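Local coordinates for proteasome accessory factor B/C (PafBC) (Paenarthrobacter aurescens, PDB 6SJ9), which regulates transcription in the bacterial DNA damage response, probably binding DNA through winged helix-turn-helix domains and responding to a signal through its WYL domains, at residues L530-A538 with R547-E555; V51-E59 with E459-G467. One frame throughout, in Å; residues are numbered along the deposited sequence.

Contact 1 of 2, residues L530-A538 with R547-E555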
ATOM      1  N   LEU A 530     -16.520  -2.583   3.758  1.00 47.98           N
ATOM      2  CA  LEU A 530     -15.109  -2.933   3.846  1.00 54.94           C
ATOM      3  C   LEU A 530     -14.774  -3.194   5.297  1.00 56.99           C
ATOM      4  O   LEU A 530     -15.110  -2.365   6.148  1.00 54.96           O
ATOM      5  CB  LEU A 530     -14.181  -1.803   3.389  1.00 56.50           C
ATOM      6  CG  LEU A 530     -14.139  -1.408   1.952  1.00 58.87           C
ATOM      7  CD1 LEU A 530     -13.187  -0.256   1.834  1.00 60.36           C
ATOM      8  CD2 LEU A 530     -13.676  -2.618   1.205  1.00 55.99           C
ATOM      9  N   ASP A 531     -14.124  -4.321   5.586  1.00 61.08           N
ATOM     10  CA  ASP A 531     -13.702  -4.597   6.963  1.00 60.73           C
ATOM     11  C   ASP A 531     -14.882  -4.494   7.925  1.00 57.36           C
ATOM     12  O   ASP A 531     -14.835  -3.752   8.901  1.00 57.74           O
ATOM     13  CB  ASP A 531     -12.576  -3.648   7.404  1.00 64.52           C
ATOM     14  CG  ASP A 531     -11.889  -4.117   8.701  1.00 69.85           C
ATOM     15  OD1 ASP A 531     -12.060  -5.307   9.059  1.00 72.35           O
ATOM     16  OD2 ASP A 531     -11.228  -3.300   9.385  1.00 71.43           O
ATOM     17  N   SER A 532     -15.992  -5.138   7.562  1.00 52.12           N
ATOM     18  CA  SER A 532     -17.225  -5.158   8.352  1.00 59.23           C
ATOM     19  C   SER A 532     -17.860  -3.767   8.554  1.00 56.23           C
ATOM     20  O   SER A 532     -18.711  -3.604   9.432  1.00 58.98           O
ATOM     21  CB  SER A 532     -16.975  -5.806   9.713  1.00 66.57           C
ATOM     22  OG  SER A 532     -16.497  -7.125   9.525  1.00 76.55           O
ATOM     23  N   THR A 533     -17.502  -2.756   7.739  1.00 53.99           N
ATOM     24  CA  THR A 533     -18.057  -1.407   7.847  1.00 49.97           C
ATOM     25  C   THR A 533     -18.778  -0.974   6.581  1.00 46.65           C
ATOM     26  O   THR A 533     -18.247  -1.123   5.471  1.00 41.53           O
ATOM     27  CB  THR A 533     -16.956  -0.408   8.199  1.00 53.07           C
ATOM     28  OG1 THR A 533     -16.249  -0.902   9.335  1.00 58.93           O
ATOM     29  CG2 THR A 533     -17.520   0.964   8.521  1.00 51.66           C
ATOM     30  N   TRP A 534     -19.965  -0.368   6.752  1.00 45.00           N
ATOM     31  CA  TRP A 534     -20.695   0.148   5.602  1.00 40.61           C
ATOM     32  C   TRP A 534     -20.310   1.596   5.328  1.00 37.74           C
ATOM     33  O   TRP A 534     -20.160   2.410   6.235  1.00 39.19           O
ATOM     34  CB  TRP A 534     -22.216   0.021   5.775  1.00 39.20           C
ATOM     35  CG  TRP A 534     -22.668  -1.373   5.498  1.00 35.88           C
ATOM     36  CD1 TRP A 534     -22.912  -2.358   6.415  1.00 36.88           C
ATOM     37  CD2 TRP A 534     -22.824  -1.968   4.208  1.00 34.28           C
ATOM     38  NE1 TRP A 534     -23.235  -3.531   5.770  1.00 39.87           N
ATOM     39  CE2 TRP A 534     -23.206  -3.315   4.413  1.00 38.96           C
ATOM     40  CE3 TRP A 534     -22.708  -1.483   2.895  1.00 39.97           C
ATOM     41  CZ2 TRP A 534     -23.474  -4.200   3.352  1.00 39.72           C
ATOM     42  CZ3 TRP A 534     -22.962  -2.364   1.828  1.00 43.95           C
ATOM     43  CH2 TRP A 534     -23.331  -3.735   2.082  1.00 42.07           C
ATOM     44  N   TYR A 535     -20.176   1.909   4.059  1.00 34.57           N
ATOM     45  CA  TYR A 535     -19.880   3.255   3.612  1.00 35.31           C
ATOM     46  C   TYR A 535     -20.824   3.612   2.481  1.00 38.73           C
ATOM     47  O   TYR A 535     -21.368   2.732   1.798  1.00 37.43           O
ATOM     48  CB  TYR A 535     -18.447   3.393   3.067  1.00 37.12           C
ATOM     49  CG  TYR A 535     -17.326   3.048   4.023  1.00 39.67           C
ATOM     50  CD1 TYR A 535     -16.947   1.710   4.250  1.00 43.00           C
ATOM     51  CD2 TYR A 535     -16.608   4.052   4.645  1.00 42.90           C
ATOM     52  CE1 TYR A 535     -15.896   1.411   5.111  1.00 42.20           C
ATOM     53  CE2 TYR A 535     -15.580   3.780   5.493  1.00 44.81           C
ATOM     54  CZ  TYR A 535     -15.217   2.442   5.710  1.00 45.83           C
ATOM     55  OH  TYR A 535     -14.189   2.177   6.566  1.00 50.35           O
ATOM     56  N   PHE A 536     -21.041   4.907   2.261  1.00 37.90           N
ATOM     57  CA  PHE A 536     -21.685   5.256   1.001  1.00 38.02           C
ATOM     58  C   PHE A 536     -20.913   6.393   0.350  1.00 37.85           C
ATOM     59  O   PHE A 536     -20.548   7.375   1.002  1.00 37.02           O
ATOM     60  CB  PHE A 536     -23.164   5.604   1.123  1.00 37.58           C
ATOM     61  CG  PHE A 536     -23.468   6.781   1.999  1.00 41.75           C
ATOM     62  CD1 PHE A 536     -23.393   6.687   3.384  1.00 48.20           C
ATOM     63  CD2 PHE A 536     -23.958   7.930   1.440  1.00 40.09           C
ATOM     64  CE1 PHE A 536     -23.708   7.758   4.184  1.00 47.97           C
ATOM     65  CE2 PHE A 536     -24.291   9.001   2.235  1.00 44.20           C
ATOM     66  CZ  PHE A 536     -24.168   8.918   3.595  1.00 47.02           C
ATOM     67  N   GLU A 537     -20.654   6.224  -0.917  1.00 33.11           N
ATOM     68  CA  GLU A 537     -20.079   7.245  -1.767  1.00 36.60           C
ATOM     69  C   GLU A 537     -21.196   8.171  -2.267  1.00 36.38           C
ATOM     70  O   GLU A 537     -22.286   7.710  -2.648  1.00 35.68           O
ATOM     71  CB  GLU A 537     -19.394   6.586  -2.962  1.00 34.41           C
ATOM     72  CG  GLU A 537     -18.742   7.566  -3.861  1.00 36.06           C
ATOM     73  CD  GLU A 537     -18.400   6.920  -5.229  1.00 44.54           C
ATOM     74  OE1 GLU A 537     -17.231   7.029  -5.653  1.00 46.27           O
ATOM     75  OE2 GLU A 537     -19.292   6.275  -5.865  1.00 44.13           O
ATOM     76  N   ALA A 538     -20.952   9.474  -2.203  1.00 35.15           N
ATOM     77  CA  ALA A 538     -21.979  10.439  -2.559  1.00 34.45           C
ATOM     78  C   ALA A 538     -21.320  11.717  -3.065  1.00 36.22           C
ATOM     79  O   ALA A 538     -20.260  12.122  -2.587  1.00 39.45           O
ATOM     80  CB  ALA A 538     -22.862  10.759  -1.355  1.00 33.51           C
ATOM     81  N   ARG A 547     -17.522  12.446  -1.860  1.00 35.67           N
ATOM     82  CA  ARG A 547     -16.963  12.034  -0.589  1.00 38.69           C
ATOM     83  C   ARG A 547     -17.483  10.648  -0.262  1.00 38.56           C
ATOM     84  O   ARG A 547     -18.468  10.187  -0.851  1.00 38.33           O
ATOM     85  CB  ARG A 547     -17.344  13.005   0.540  1.00 41.25           C
ATOM     86  CG  ARG A 547     -16.849  14.446   0.322  1.00 43.35           C
ATOM     87  CD  ARG A 547     -15.365  14.508   0.634  1.00 47.13           C
ATOM     88  NE  ARG A 547     -14.770  15.842   0.538  1.00 47.65           N
ATOM     89  CZ  ARG A 547     -14.500  16.493  -0.593  1.00 51.26           C
ATOM     90  NH1 ARG A 547     -14.782  15.974  -1.792  1.00 47.26           N
ATOM     91  NH2 ARG A 547     -13.945  17.696  -0.525  1.00 57.36           N
ATOM     92  N   ASN A 548     -16.831  10.000   0.713  1.00 35.72           N
ATOM     93  CA  ASN A 548     -17.215   8.680   1.184  1.00 39.02           C
ATOM     94  C   ASN A 548     -17.481   8.794   2.656  1.00 40.38           C
ATOM     95  O   ASN A 548     -16.578   9.140   3.414  1.00 44.96           O
ATOM     96  CB  ASN A 548     -16.112   7.636   0.893  1.00 37.93           C
ATOM     97  CG  ASN A 548     -16.046   7.346  -0.561  1.00 38.27           C
ATOM     98  OD1 ASN A 548     -16.720   6.433  -1.024  1.00 42.42           O
ATOM     99  ND2 ASN A 548     -15.350   8.177  -1.323  1.00 41.62           N
ATOM    100  N   PHE A 549     -18.717   8.503   3.045  1.00 37.36           N
ATOM    101  CA  PHE A 549     -19.196   8.678   4.403  1.00 36.13           C
ATOM    102  C   PHE A 549     -19.382   7.317   5.063  1.00 40.86           C
ATOM    103  O   PHE A 549     -19.666   6.314   4.395  1.00 42.53           O
ATOM    104  CB  PHE A 549     -20.553   9.423   4.382  1.00 37.18           C
ATOM    105  CG  PHE A 549     -20.506  10.841   3.728  1.00 37.43           C
ATOM    106  CD1 PHE A 549     -20.811  11.020   2.390  1.00 37.01           C
ATOM    107  CD2 PHE A 549     -20.243  11.962   4.491  1.00 36.01           C
ATOM    108  CE1 PHE A 549     -20.827  12.322   1.807  1.00 34.71           C
ATOM    109  CE2 PHE A 549     -20.235  13.269   3.928  1.00 36.51           C
ATOM    110  CZ  PHE A 549     -20.508  13.444   2.594  1.00 34.49           C
ATOM    111  N   ARG A 550     -19.295   7.308   6.383  1.00 43.12           N
ATOM    112  CA  ARG A 550     -19.548   6.116   7.181  1.00 43.35           C
ATOM    113  C   ARG A 550     -21.024   6.056   7.532  1.00 43.43           C
ATOM    114  O   ARG A 550     -21.562   7.015   8.099  1.00 44.85           O
ATOM    115  CB  ARG A 550     -18.721   6.121   8.473  1.00 40.65           C
ATOM    116  CG  ARG A 550     -17.191   5.972   8.268  1.00 44.48           C
ATOM    117  CD  ARG A 550     -16.426   5.988   9.596  1.00 50.33           C
ATOM    118  NE  ARG A 550     -16.874   4.955  10.554  1.00 55.39           N
ATOM    119  CZ  ARG A 550     -16.327   3.733  10.657  1.00 56.04           C
ATOM    120  NH1 ARG A 550     -15.297   3.391   9.877  1.00 50.02           N
ATOM    121  NH2 ARG A 550     -16.806   2.846  11.547  1.00 55.77           N
ATOM    122  N   LEU A 551     -21.664   4.932   7.208  1.00 41.25           N
ATOM    123  CA  LEU A 551     -23.070   4.757   7.550  1.00 43.79           C
ATOM    124  C   LEU A 551     -23.289   4.954   9.042  1.00 41.56           C
ATOM    125  O   LEU A 551     -24.292   5.562   9.469  1.00 39.93           O
ATOM    126  CB  LEU A 551     -23.547   3.371   7.113  1.00 48.75           C
ATOM    127  CG  LEU A 551     -25.064   3.194   7.039  1.00 48.33           C
ATOM    128  CD1 LEU A 551     -25.602   4.115   6.004  1.00 49.04           C
ATOM    129  CD2 LEU A 551     -25.377   1.785   6.604  1.00 50.51           C
ATOM    130  N   ASP A 552     -22.349   4.472   9.862  1.00 38.68           N
ATOM    131  CA  ASP A 552     -22.588   4.536  11.290  1.00 42.78           C
ATOM    132  C   ASP A 552     -22.331   5.915  11.806  1.00 44.48           C
ATOM    133  O   ASP A 552     -22.368   6.094  13.022  1.00 45.58           O
ATOM    134  CB  ASP A 552     -21.734   3.506  12.088  1.00 46.25           C
ATOM    135  CG  ASP A 552     -20.210   3.771  12.054  1.00 51.42           C
ATOM    136  OD1 ASP A 552     -19.720   4.880  11.721  1.00 53.03           O
ATOM    137  OD2 ASP A 552     -19.461   2.824  12.404  1.00 56.38           O
ATOM    138  N   ARG A 553     -22.073   6.895  10.918  1.00 43.59           N
ATOM    139  CA  ARG A 553     -22.011   8.289  11.358  1.00 47.63           C
ATOM    140  C   ARG A 553     -23.174   9.122  10.852  1.00 44.36           C
ATOM    141  O   ARG A 553     -23.211  10.321  11.109  1.00 42.91           O
ATOM    142  CB  ARG A 553     -20.664   8.940  10.997  1.00 46.45           C
ATOM    143  CG  ARG A 553     -19.650   8.385  11.976  1.00 51.04           C
ATOM    144  CD  ARG A 553     -18.395   9.164  12.196  1.00 57.50           C
ATOM    145  NE  ARG A 553     -18.387  10.584  11.845  1.00 57.08           N
ATOM    146  CZ  ARG A 553     -17.248  11.185  11.532  1.00 52.84           C
ATOM    147  NH1 ARG A 553     -16.132  10.460  11.560  1.00 50.65           N
ATOM    148  NH2 ARG A 553     -17.200  12.457  11.199  1.00 49.07           N
ATOM    149  N   VAL A 554     -24.138   8.512  10.174  1.00 42.01           N
ATOM    150  CA  VAL A 554     -25.307   9.247   9.748  1.00 41.79           C
ATOM    151  C   VAL A 554     -26.167   9.559  10.951  1.00 46.48           C
ATOM    152  O   VAL A 554     -26.595   8.649  11.668  1.00 48.25           O
ATOM    153  CB  VAL A 554     -26.087   8.431   8.711  1.00 42.23           C
ATOM    154  CG1 VAL A 554     -27.470   9.059   8.459  1.00 42.28           C
ATOM    155  CG2 VAL A 554     -25.276   8.374   7.438  1.00 40.56           C
ATOM    156  N   GLU A 555     -26.503  10.833  11.132  1.00 51.55           N
ATOM    157  CA  GLU A 555     -27.521  11.135  12.135  1.00 54.73           C
ATOM    158  C   GLU A 555     -28.905  11.029  11.527  1.00 51.90           C
ATOM    159  O   GLU A 555     -29.790  10.422  12.123  1.00 51.44           O
ATOM    160  CB  GLU A 555     -27.345  12.519  12.741  1.00 58.02           C
ATOM    161  CG  GLU A 555     -28.132  12.693  14.039  1.00 65.28           C
ATOM    162  CD  GLU A 555     -29.442  13.428  13.853  1.00 73.08           C
ATOM    163  OE1 GLU A 555     -30.407  13.101  14.579  1.00 78.48           O
ATOM    164  OE2 GLU A 555     -29.510  14.347  13.001  1.00 74.82           O
TER
HETATM  165  O   HOH W   1     -20.359   2.629   9.146  1.00 47.54           O
HETATM  166  O   HOH W   2     -13.566   4.727   8.101  1.00 57.24           O
HETATM  167  O   HOH W   3     -15.153   7.828  -4.506  1.00 36.57           O
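Phe536 and Phe549 are opposed across the hairpin of strands 533-540 and 545-550 as an antiparallel hydrogen-bonded pair, part of the bent, Sm-like sheet of a WYL domain. The backbones hold each other by Phe536 N to Phe549 O (2.9 Å) and Phe549 N to Phe536 O (3.0 Å). Packing is dense on the face of these two phenylalanines. Phe549 CB sits over the Phe536 ring, 4.0 Å from its centroid, while the rings themselves are slid apart and barely overlap. Val554 CG2 reaches Phe536 CE1 at 3.7 Å, and Ile495 of helix 489-501 covers Phe536 further. Leu551 CD2 lies 3.7 Å from Trp534 CB.

The face of Tyr535, Glu537, Asn548 and Arg550 is looser and watered. One water joins Tyr535 OH to Arg550 NH1, and another bridges Asn548 ND2 and Glu537 OE1; Asn548 OD1 is hydrogen-bonded to Tyr528 OH. With its chain bent at chi3 (56°), Arg550 grips Asp552 side-on through NE and NH2, the latter 2.8 Å from OD2, and Thr533 CG2 lies over a guanidinium face. Glu537 OE2 forms a salt bridge with Arg526 NE. Apolar contacts thus pack one face, whereas charges on the other are matched by Asp552 and Arg526, with waters bridging polar ends.

Contact 2 of 2, residues V51-E59 with E459-G467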
ATOM      1  N   VAL A  51     -11.624 -29.610 -12.071  1.00 63.14           N
ATOM      2  CA  VAL A  51     -10.436 -29.416 -12.894  1.00 58.82           C
ATOM      3  C   VAL A  51      -9.932 -27.999 -12.753  1.00 58.07           C
ATOM      4  O   VAL A  51      -8.720 -27.763 -12.607  1.00 62.69           O
ATOM      5  CB  VAL A  51     -10.759 -29.752 -14.358  1.00 62.79           C
ATOM      6  CG1 VAL A  51      -9.677 -29.202 -15.280  1.00 63.19           C
ATOM      7  CG2 VAL A  51     -10.919 -31.280 -14.519  1.00 64.26           C
ATOM      8  N   ASP A  52     -10.847 -27.024 -12.769  1.00 58.43           N
ATOM      9  CA  ASP A  52     -10.411 -25.624 -12.717  1.00 59.56           C
ATOM     10  C   ASP A  52      -9.766 -25.293 -11.366  1.00 55.09           C
ATOM     11  O   ASP A  52      -8.722 -24.636 -11.320  1.00 50.21           O
ATOM     12  CB  ASP A  52     -11.594 -24.699 -13.025  1.00 67.73           C
ATOM     13  CG  ASP A  52     -12.051 -24.771 -14.516  1.00 74.69           C
ATOM     14  OD1 ASP A  52     -11.359 -25.373 -15.355  1.00 75.25           O
ATOM     15  OD2 ASP A  52     -13.154 -24.259 -14.830  1.00 78.20           O
ATOM     16  N   LEU A  53     -10.360 -25.752 -10.245  1.00 55.08           N
ATOM     17  CA  LEU A  53      -9.745 -25.503  -8.940  1.00 52.52           C
ATOM     18  C   LEU A  53      -8.335 -26.094  -8.850  1.00 53.54           C
ATOM     19  O   LEU A  53      -7.436 -25.476  -8.271  1.00 51.70           O
ATOM     20  CB  LEU A  53     -10.626 -26.077  -7.823  1.00 52.43           C
ATOM     21  CG  LEU A  53     -11.787 -25.185  -7.421  1.00 51.82           C
ATOM     22  CD1 LEU A  53     -12.490 -25.744  -6.215  1.00 53.26           C
ATOM     23  CD2 LEU A  53     -11.256 -23.770  -7.146  1.00 46.08           C
ATOM     24  N   LYS A  54      -8.114 -27.285  -9.427  1.00 58.59           N
ATOM     25  CA  LYS A  54      -6.777 -27.882  -9.381  1.00 64.37           C
ATOM     26  C   LYS A  54      -5.741 -26.980 -10.043  1.00 67.55           C
ATOM     27  O   LYS A  54      -4.617 -26.835  -9.538  1.00 68.69           O
ATOM     28  CB  LYS A  54      -6.804 -29.288  -9.992  1.00 71.19           C
ATOM     29  CG  LYS A  54      -5.488 -30.056  -9.791  1.00 76.55           C
ATOM     30  CD  LYS A  54      -5.499 -31.467 -10.393  1.00 83.78           C
ATOM     31  CE  LYS A  54      -6.138 -32.437  -9.394  1.00 89.67           C
ATOM     32  NZ  LYS A  54      -5.463 -33.776  -9.394  1.00 96.15           N
ATOM     33  N   GLN A  55      -6.122 -26.303 -11.136  1.00 70.39           N
ATOM     34  CA  GLN A  55      -5.207 -25.390 -11.823  1.00 71.64           C
ATOM     35  C   GLN A  55      -4.912 -24.141 -10.993  1.00 68.78           C
ATOM     36  O   GLN A  55      -3.868 -23.498 -11.191  1.00 68.04           O
ATOM     37  CB  GLN A  55      -5.798 -24.974 -13.176  1.00 80.23           C
ATOM     38  CG  GLN A  55      -5.474 -25.876 -14.364  1.00 92.58           C
ATOM     39  CD  GLN A  55      -4.141 -25.525 -15.041  1.00 99.21           C
ATOM     40  OE1 GLN A  55      -3.596 -24.423 -14.868  1.00 99.69           O
ATOM     41  NE2 GLN A  55      -3.614 -26.466 -15.819  1.00103.53           N
ATOM     42  N   PHE A  56      -5.781 -23.785 -10.049  1.00 61.72           N
ATOM     43  CA  PHE A  56      -5.406 -22.731  -9.124  1.00 54.44           C
ATOM     44  C   PHE A  56      -4.626 -23.244  -7.936  1.00 55.64           C
ATOM     45  O   PHE A  56      -4.396 -22.468  -7.002  1.00 56.27           O
ATOM     46  CB  PHE A  56      -6.636 -21.949  -8.637  1.00 54.01           C
ATOM     47  CG  PHE A  56      -7.338 -21.231  -9.726  1.00 55.19           C
ATOM     48  CD1 PHE A  56      -6.727 -20.138 -10.342  1.00 55.98           C
ATOM     49  CD2 PHE A  56      -8.586 -21.629 -10.144  1.00 56.22           C
ATOM     50  CE1 PHE A  56      -7.371 -19.461 -11.392  1.00 58.67           C
ATOM     51  CE2 PHE A  56      -9.242 -20.959 -11.164  1.00 60.86           C
ATOM     52  CZ  PHE A  56      -8.643 -19.867 -11.797  1.00 60.33           C
ATOM     53  N   GLY A  57      -4.240 -24.534  -7.935  1.00 58.63           N
ATOM     54  CA  GLY A  57      -3.404 -25.103  -6.885  1.00 58.89           C
ATOM     55  C   GLY A  57      -4.126 -25.794  -5.739  1.00 57.62           C
ATOM     56  O   GLY A  57      -3.517 -25.989  -4.676  1.00 56.12           O
ATOM     57  N   PHE A  58      -5.412 -26.122  -5.899  1.00 55.31           N
ATOM     58  CA  PHE A  58      -6.227 -26.778  -4.880  1.00 54.56           C
ATOM     59  C   PHE A  58      -6.556 -28.199  -5.319  1.00 64.14           C
ATOM     60  O   PHE A  58      -7.192 -28.401  -6.357  1.00 69.14           O
ATOM     61  CB  PHE A  58      -7.515 -26.010  -4.606  1.00 48.30           C
ATOM     62  CG  PHE A  58      -7.275 -24.623  -4.115  1.00 50.69           C
ATOM     63  CD1 PHE A  58      -6.823 -24.413  -2.831  1.00 49.35           C
ATOM     64  CD2 PHE A  58      -7.497 -23.522  -4.945  1.00 47.89           C
ATOM     65  CE1 PHE A  58      -6.544 -23.120  -2.382  1.00 50.45           C
ATOM     66  CE2 PHE A  58      -7.243 -22.227  -4.491  1.00 45.92           C
ATOM     67  CZ  PHE A  58      -6.766 -22.031  -3.218  1.00 46.85           C
ATOM     68  N   GLU A  59      -6.103 -29.181  -4.560  1.00 67.38           N
ATOM     69  CA  GLU A  59      -6.381 -30.574  -4.892  1.00 73.47           C
ATOM     70  C   GLU A  59      -7.569 -31.068  -4.069  1.00 67.94           C
ATOM     71  O   GLU A  59      -7.522 -31.110  -2.832  1.00 64.07           O
ATOM     72  CB  GLU A  59      -5.165 -31.481  -4.699  1.00 86.32           C
ATOM     73  CG  GLU A  59      -4.320 -31.286  -3.425  1.00 95.27           C
ATOM     74  CD  GLU A  59      -3.113 -32.270  -3.354  1.00104.53           C
ATOM     75  OE1 GLU A  59      -3.236 -33.403  -3.894  1.00106.63           O
ATOM     76  OE2 GLU A  59      -2.052 -31.914  -2.773  1.00106.66           O
ATOM     77  N   GLU A 459      -8.085 -12.381 -10.800  1.00 43.47           N
ATOM     78  CA  GLU A 459      -8.988 -13.476 -10.453  1.00 48.19           C
ATOM     79  C   GLU A 459      -8.233 -14.610  -9.759  1.00 45.97           C
ATOM     80  O   GLU A 459      -8.695 -15.166  -8.749  1.00 44.53           O
ATOM     81  CB  GLU A 459      -9.697 -14.007 -11.699  1.00 55.27           C
ATOM     82  CG  GLU A 459     -10.573 -15.218 -11.373  1.00 63.69           C
ATOM     83  CD  GLU A 459     -10.930 -16.092 -12.588  1.00 70.77           C
ATOM     84  OE1 GLU A 459     -10.052 -16.330 -13.456  1.00 66.04           O
ATOM     85  OE2 GLU A 459     -12.083 -16.577 -12.650  1.00 79.47           O
ATOM     86  N   SER A 460      -7.078 -14.990 -10.305  1.00 41.96           N
ATOM     87  CA  SER A 460      -6.404 -16.151  -9.753  1.00 46.07           C
ATOM     88  C   SER A 460      -5.843 -15.867  -8.365  1.00 40.54           C
ATOM     89  O   SER A 460      -5.884 -16.748  -7.501  1.00 38.94           O
ATOM     90  CB  SER A 460      -5.292 -16.664 -10.696  1.00 51.81           C
ATOM     91  OG  SER A 460      -4.155 -15.820 -10.724  1.00 54.33           O
ATOM     92  N   VAL A 461      -5.287 -14.672  -8.136  1.00 38.11           N
ATOM     93  CA  VAL A 461      -4.749 -14.387  -6.809  1.00 38.32           C
ATOM     94  C   VAL A 461      -5.899 -14.237  -5.801  1.00 38.85           C
ATOM     95  O   VAL A 461      -5.741 -14.608  -4.630  1.00 36.25           O
ATOM     96  CB  VAL A 461      -3.790 -13.182  -6.808  1.00 38.72           C
ATOM     97  CG1 VAL A 461      -4.534 -11.864  -6.898  1.00 37.61           C
ATOM     98  CG2 VAL A 461      -2.928 -13.194  -5.572  1.00 39.97           C
ATOM     99  N   THR A 462      -7.093 -13.818  -6.259  1.00 38.16           N
ATOM    100  CA  THR A 462      -8.260 -13.755  -5.366  1.00 39.53           C
ATOM    101  C   THR A 462      -8.671 -15.153  -4.886  1.00 40.30           C
ATOM    102  O   THR A 462      -8.890 -15.364  -3.691  1.00 42.03           O
ATOM    103  CB  THR A 462      -9.418 -13.068  -6.083  1.00 38.29           C
ATOM    104  OG1 THR A 462      -9.005 -11.730  -6.377  1.00 39.86           O
ATOM    105  CG2 THR A 462     -10.740 -13.072  -5.219  1.00 35.21           C
ATOM    106  N   ILE A 463      -8.712 -16.120  -5.794  1.00 37.92           N
ATOM    107  CA  ILE A 463      -9.050 -17.493  -5.445  1.00 41.74           C
ATOM    108  C   ILE A 463      -7.993 -18.059  -4.491  1.00 44.82           C
ATOM    109  O   ILE A 463      -8.318 -18.664  -3.469  1.00 45.95           O
ATOM    110  CB  ILE A 463      -9.187 -18.328  -6.738  1.00 48.47           C
ATOM    111  CG1 ILE A 463     -10.333 -17.755  -7.564  1.00 52.88           C
ATOM    112  CG2 ILE A 463      -9.484 -19.810  -6.477  1.00 51.40           C
ATOM    113  CD1 ILE A 463     -10.512 -18.402  -8.952  1.00 55.72           C
ATOM    114  N   LYS A 464      -6.708 -17.872  -4.810  1.00 43.19           N
ATOM    115  CA  LYS A 464      -5.656 -18.418  -3.952  1.00 42.03           C
ATOM    116  C   LYS A 464      -5.694 -17.814  -2.551  1.00 41.07           C
ATOM    117  O   LYS A 464      -5.631 -18.538  -1.552  1.00 38.36           O
ATOM    118  CB  LYS A 464      -4.291 -18.193  -4.583  1.00 42.00           C
ATOM    119  CG  LYS A 464      -4.121 -18.915  -5.893  1.00 44.03           C
ATOM    120  CD  LYS A 464      -2.771 -18.573  -6.531  1.00 46.69           C
ATOM    121  CE  LYS A 464      -2.517 -19.415  -7.802  1.00 48.30           C
ATOM    122  NZ  LYS A 464      -1.139 -19.107  -8.248  1.00 50.50           N
ATOM    123  N   LEU A 465      -5.870 -16.497  -2.448  1.00 39.11           N
ATOM    124  CA  LEU A 465      -5.922 -15.889  -1.122  1.00 37.59           C
ATOM    125  C   LEU A 465      -7.195 -16.275  -0.382  1.00 41.14           C
ATOM    126  O   LEU A 465      -7.200 -16.282   0.854  1.00 42.55           O
ATOM    127  CB  LEU A 465      -5.817 -14.372  -1.201  1.00 39.24           C
ATOM    128  CG  LEU A 465      -4.413 -13.764  -1.170  1.00 40.50           C
ATOM    129  CD1 LEU A 465      -3.908 -13.789   0.243  1.00 47.34           C
ATOM    130  CD2 LEU A 465      -3.499 -14.601  -2.017  1.00 39.88           C
ATOM    131  N   THR A 466      -8.281 -16.573  -1.120  1.00 38.57           N
ATOM    132  CA  THR A 466      -9.502 -17.066  -0.488  1.00 42.88           C
ATOM    133  C   THR A 466      -9.237 -18.380   0.246  1.00 47.67           C
ATOM    134  O   THR A 466      -9.729 -18.590   1.358  1.00 48.29           O
ATOM    135  CB  THR A 466     -10.599 -17.272  -1.537  1.00 43.51           C
ATOM    136  OG1 THR A 466     -10.979 -16.015  -2.113  1.00 38.26           O
ATOM    137  CG2 THR A 466     -11.862 -17.937  -0.937  1.00 40.39           C
ATOM    138  N   GLY A 467      -8.450 -19.265  -0.357  1.00 47.77           N
ATOM    139  CA  GLY A 467      -8.094 -20.503   0.305  1.00 47.95           C
ATOM    140  C   GLY A 467      -7.254 -20.260   1.541  1.00 50.54           C
ATOM    141  O   GLY A 467      -7.322 -21.027   2.497  1.00 50.76           O
TER
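A Schellman motif ends helix 39-55 of what is probably the N-terminal winged helix-turn-helix region, and the turn it makes packs on helix 457-469, at the end of the PafC helix-turn-helix region. Gly57, at positive phi (95°), is its C-prime residue; Phe58 N bonds to Leu53 O and Gly57 N to Lys54 O. Phe56 and Phe58 flank Gly57, and the turn brings both rings to helix 457-469.

Ile463 meets both of them. Its CG1 is anti to the carbonyl carbon (chi1 -62°), which carries CD1 over one face of the Phe56 ring, 3.8 Å from the centroid and 18° off the normal. The other branch, CG2, comes to 3.8 Å from Phe58 CE2. Ser460 CB abuts the edge of the Phe56 ring, 3.6 Å from CE1. A leucine in place of Phe56 would probably leave Ile463 CD1 without its flat seat and open a gap beside Ser460 CB.

No hydrogen bond crosses between the two segments; the polar ends bond to other residues of the chain. Ser460 OG bonds to Glu97, and the extended chain of Lys464 passes Phe56 O, its CE 3.7 Å away, to put NZ on Ser92 O and in a salt bridge with Glu97. Glu97 therefore probably offsets the lysine's charge beside this apolar seam. Leu9, Leu11 and Leu12 of helix 2-17 also pack on Ile463, Leu53 and Phe58 respectively, joining two N-terminal helices to one some 400 residues later. At the C-terminal end of the contact Phe58 CZ rests 3.7 Å from Ile463 O, and Gly467, lacking a CB, admits CE1 of the same ring to 4.1 Å from its CA.

Overall arrangement
The two contacts lie 32 Å apart between centres, with nearest atoms about 13 Å apart, and they share no helix or sheet. Both segments of contact 2 precede those of contact 1 along the chain. Contact 2 is long-range, bridging 399 intervening residues to bring the end of helix 39-55 against helix 457-469, so that the N-terminal region and the PafC helix-turn-helix region pack against each other. Contact 1 is local, a hairpin within the five-stranded sheet of the second WYL domain, its strands coming later in the chain than helix 457-469. Together they sample probable DNA-binding and regulatory parts of one chain; their separation suggests that any signal passing between them would have to travel through intervening structure.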